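Local coordinates for protein SsfS6 (Streptomyces sp. SF2575, PDB 4FZR) that is a two-domain protein of the GT-B clan, with one parallel beta sheet in each Rossmann-like half, at residues A[18-23]-A[30-35]. Sequence-based numbering, arbitrary orientation.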
ATOM      1  N   ILE A  18     -11.575   6.726   8.625  1.00 15.22           N
ATOM      2  CA  ILE A  18     -12.337   5.595   8.094  1.00 21.93           C
ATOM      3  C   ILE A  18     -11.852   4.268   8.661  1.00 15.31           C
ATOM      4  O   ILE A  18     -10.690   3.891   8.502  1.00 13.36           O
ATOM      5  CB  ILE A  18     -12.293   5.524   6.543  1.00 22.29           C
ATOM      6  CG1 ILE A  18     -12.661   6.877   5.933  1.00 17.08           C
ATOM      7  CG2 ILE A  18     -13.232   4.432   6.023  1.00 14.57           C
ATOM      8  CD1 ILE A  18     -11.466   7.759   5.656  1.00 17.39           C
ATOM      9  N   LEU A  19     -12.759   3.574   9.340  1.00 15.09           N
ATOM     10  CA  LEU A  19     -12.504   2.221   9.803  1.00 17.08           C
ATOM     11  C   LEU A  19     -12.929   1.219   8.722  1.00 18.21           C
ATOM     12  O   LEU A  19     -14.109   1.114   8.386  1.00 10.67           O
ATOM     13  CB  LEU A  19     -13.263   1.962  11.108  1.00 15.51           C
ATOM     14  CG  LEU A  19     -13.102   0.570  11.730  1.00 17.58           C
ATOM     15  CD1 LEU A  19     -11.639   0.227  11.963  1.00 16.71           C
ATOM     16  CD2 LEU A  19     -13.883   0.470  13.031  1.00 12.11           C
ATOM     17  N   VAL A  20     -11.958   0.502   8.165  1.00 14.38           N
ATOM     18  CA  VAL A  20     -12.239  -0.537   7.179  1.00 12.33           C
ATOM     19  C   VAL A  20     -12.427  -1.869   7.892  1.00 14.05           C
ATOM     20  O   VAL A  20     -11.489  -2.402   8.482  1.00 13.72           O
ATOM     21  CB  VAL A  20     -11.099  -0.670   6.149  1.00 14.75           C
ATOM     22  CG1 VAL A  20     -11.516  -1.596   5.007  1.00  7.67           C
ATOM     23  CG2 VAL A  20     -10.709   0.702   5.618  1.00 19.41           C
ATOM     24  N   ILE A  21     -13.646  -2.400   7.850  1.00  9.44           N
ATOM     25  CA  ILE A  21     -13.955  -3.644   8.544  1.00 15.84           C
ATOM     26  C   ILE A  21     -13.991  -4.807   7.558  1.00 17.23           C
ATOM     27  O   ILE A  21     -14.889  -4.898   6.722  1.00 20.95           O
ATOM     28  CB  ILE A  21     -15.277  -3.525   9.333  1.00 19.55           C
ATOM     29  CG1 ILE A  21     -15.087  -2.536  10.491  1.00 17.41           C
ATOM     30  CG2 ILE A  21     -15.722  -4.890   9.851  1.00 20.18           C
ATOM     31  CD1 ILE A  21     -16.312  -2.304  11.336  1.00 24.61           C
ATOM     32  N   ALA A  22     -12.995  -5.684   7.665  1.00 15.21           N
ATOM     33  CA  ALA A  22     -12.779  -6.745   6.681  1.00 20.60           C
ATOM     34  C   ALA A  22     -13.031  -8.142   7.255  1.00 21.99           C
ATOM     35  O   ALA A  22     -13.405  -8.289   8.421  1.00 21.02           O
ATOM     36  CB  ALA A  22     -11.366  -6.651   6.114  1.00 13.67           C
ATOM     37  N   GLY A  23     -12.814  -9.160   6.425  1.00 22.47           N
ATOM     38  CA  GLY A  23     -13.162 -10.529   6.768  1.00 27.32           C
ATOM     39  C   GLY A  23     -12.074 -11.334   7.456  1.00 27.77           C
ATOM     40  O   GLY A  23     -11.245 -10.791   8.189  1.00 24.09           O
HETATM   41  N   MSE A  30      -7.997  -8.444   0.654  1.00 15.74           N
HETATM   42  CA  MSE A  30      -7.156  -7.827  -0.367  1.00 21.41           C
HETATM   43  C   MSE A  30      -7.905  -6.901  -1.329  1.00 16.28           C
HETATM   44  O   MSE A  30      -7.358  -5.882  -1.752  1.00 15.73           O
HETATM   45  CB  MSE A  30      -6.424  -8.912  -1.164  1.00 16.36           C
HETATM   46  CG  MSE A  30      -5.309  -9.603  -0.384  1.00 24.24           C
HETATM   47 SE   MSE A  30      -4.367 -10.957  -1.439  1.00 36.29          SE
HETATM   48  CE  MSE A  30      -5.900 -12.013  -2.030  1.00 26.39           C
ATOM     49  N   PRO A  31      -9.146  -7.253  -1.696  1.00 20.92           N
ATOM     50  CA  PRO A  31      -9.853  -6.397  -2.656  1.00 21.15           C
ATOM     51  C   PRO A  31     -10.233  -5.023  -2.098  1.00 14.58           C
ATOM     52  O   PRO A  31     -10.603  -4.141  -2.874  1.00 14.71           O
ATOM     53  CB  PRO A  31     -11.113  -7.208  -2.993  1.00 19.35           C
ATOM     54  CG  PRO A  31     -10.796  -8.613  -2.587  1.00 21.32           C
ATOM     55  CD  PRO A  31      -9.898  -8.484  -1.400  1.00 17.47           C
ATOM     56  N   LEU A  32     -10.146  -4.844  -0.782  1.00 14.05           N
ATOM     57  CA  LEU A  32     -10.440  -3.551  -0.166  1.00 12.96           C
ATOM     58  C   LEU A  32      -9.196  -2.674  -0.074  1.00 12.98           C
ATOM     59  O   LEU A  32      -9.279  -1.502   0.289  1.00 10.11           O
ATOM     60  CB  LEU A  32     -11.025  -3.741   1.234  1.00  8.16           C
ATOM     61  CG  LEU A  32     -12.426  -4.348   1.309  1.00 17.65           C
ATOM     62  CD1 LEU A  32     -12.783  -4.649   2.753  1.00 14.89           C
ATOM     63  CD2 LEU A  32     -13.466  -3.422   0.684  1.00 17.71           C
ATOM     64  N   VAL A  33      -8.045  -3.244  -0.412  1.00 11.66           N
ATOM     65  CA  VAL A  33      -6.777  -2.544  -0.258  1.00 13.60           C
ATOM     66  C   VAL A  33      -6.662  -1.296  -1.142  1.00 12.24           C
ATOM     67  O   VAL A  33      -6.227  -0.248  -0.673  1.00 12.84           O
ATOM     68  CB  VAL A  33      -5.584  -3.496  -0.518  1.00 10.06           C
ATOM     69  CG1 VAL A  33      -4.303  -2.711  -0.725  1.00 12.29           C
ATOM     70  CG2 VAL A  33      -5.434  -4.484   0.633  1.00 10.21           C
ATOM     71  N   PRO A  34      -7.041  -1.400  -2.426  1.00 18.83           N
ATOM     72  CA  PRO A  34      -6.870  -0.219  -3.284  1.00 16.48           C
ATOM     73  C   PRO A  34      -7.764   0.968  -2.906  1.00 15.65           C
ATOM     74  O   PRO A  34      -7.321   2.111  -3.012  1.00  9.68           O
ATOM     75  CB  PRO A  34      -7.213  -0.751  -4.681  1.00 16.24           C
ATOM     76  CG  PRO A  34      -6.934  -2.220  -4.596  1.00 11.34           C
ATOM     77  CD  PRO A  34      -7.373  -2.600  -3.216  1.00 11.85           C
ATOM     78  N   LEU A  35      -8.994   0.709  -2.473  1.00 11.02           N
ATOM     79  CA  LEU A  35      -9.866   1.790  -2.028  1.00 12.09           C
ATOM     80  C   LEU A  35      -9.334   2.390  -0.729  1.00 14.94           C
ATOM     81  O   LEU A  35      -9.407   3.602  -0.518  1.00 12.69           O
ATOM     82  CB  LEU A  35     -11.299   1.287  -1.831  1.00 13.73           C
ATOM     83  CG  LEU A  35     -12.331   2.350  -1.438  1.00 21.06           C
ATOM     84  CD1 LEU A  35     -12.298   3.543  -2.386  1.00 14.59           C
ATOM     85  CD2 LEU A  35     -13.730   1.749  -1.394  1.00 18.35           C
TER
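Leu32 keeps CG opposite its carbonyl carbon (chi1 -69°) and then runs on extended (chi2 172°), which carries CD1 out toward strand 17-21. Val20 meets it with the branch lying opposite its own backbone N (chi1 -171°). The resulting methyl-to-methyl approach, Val20 CG1 to Leu32 CD1, measures 4.0 Å, an ordinary van der Waals distance, and the two side chains point in opposing senses, their methyls alongside rather than head-on. The same Leu32 CD1 also lies 4.2 Å from Ala22 CB, so one methyl touches two residues spaced two apart, as the alternation of an extended chain allows; Ile21 between them points its side chain away. The contact is small, burying 106 Å² in total, and is carried by apolar side chains, with the Ile21 carbonyl at its margin, Ile21 O to Leu32 CD1 4.5 Å. The nearest CA atoms, Ala22 CA and Leu32 CA, are 7.9 Å apart, which leaves the gap to side chains. A hydrogen bond from Val33 N to Met30 O (3.0 Å) closes a turn that includes Leu32. Val20 also packs on Val46, Val48 and Leu128 of the flanking strands, while Leu32 reaches Gln150. Strand 17-21, helix 33-41 and the adjacent parallel strand 45-51 form a beta-alpha-beta crossover, the first such unit of the Rossmann-like N-terminal domain of a GT-B fold.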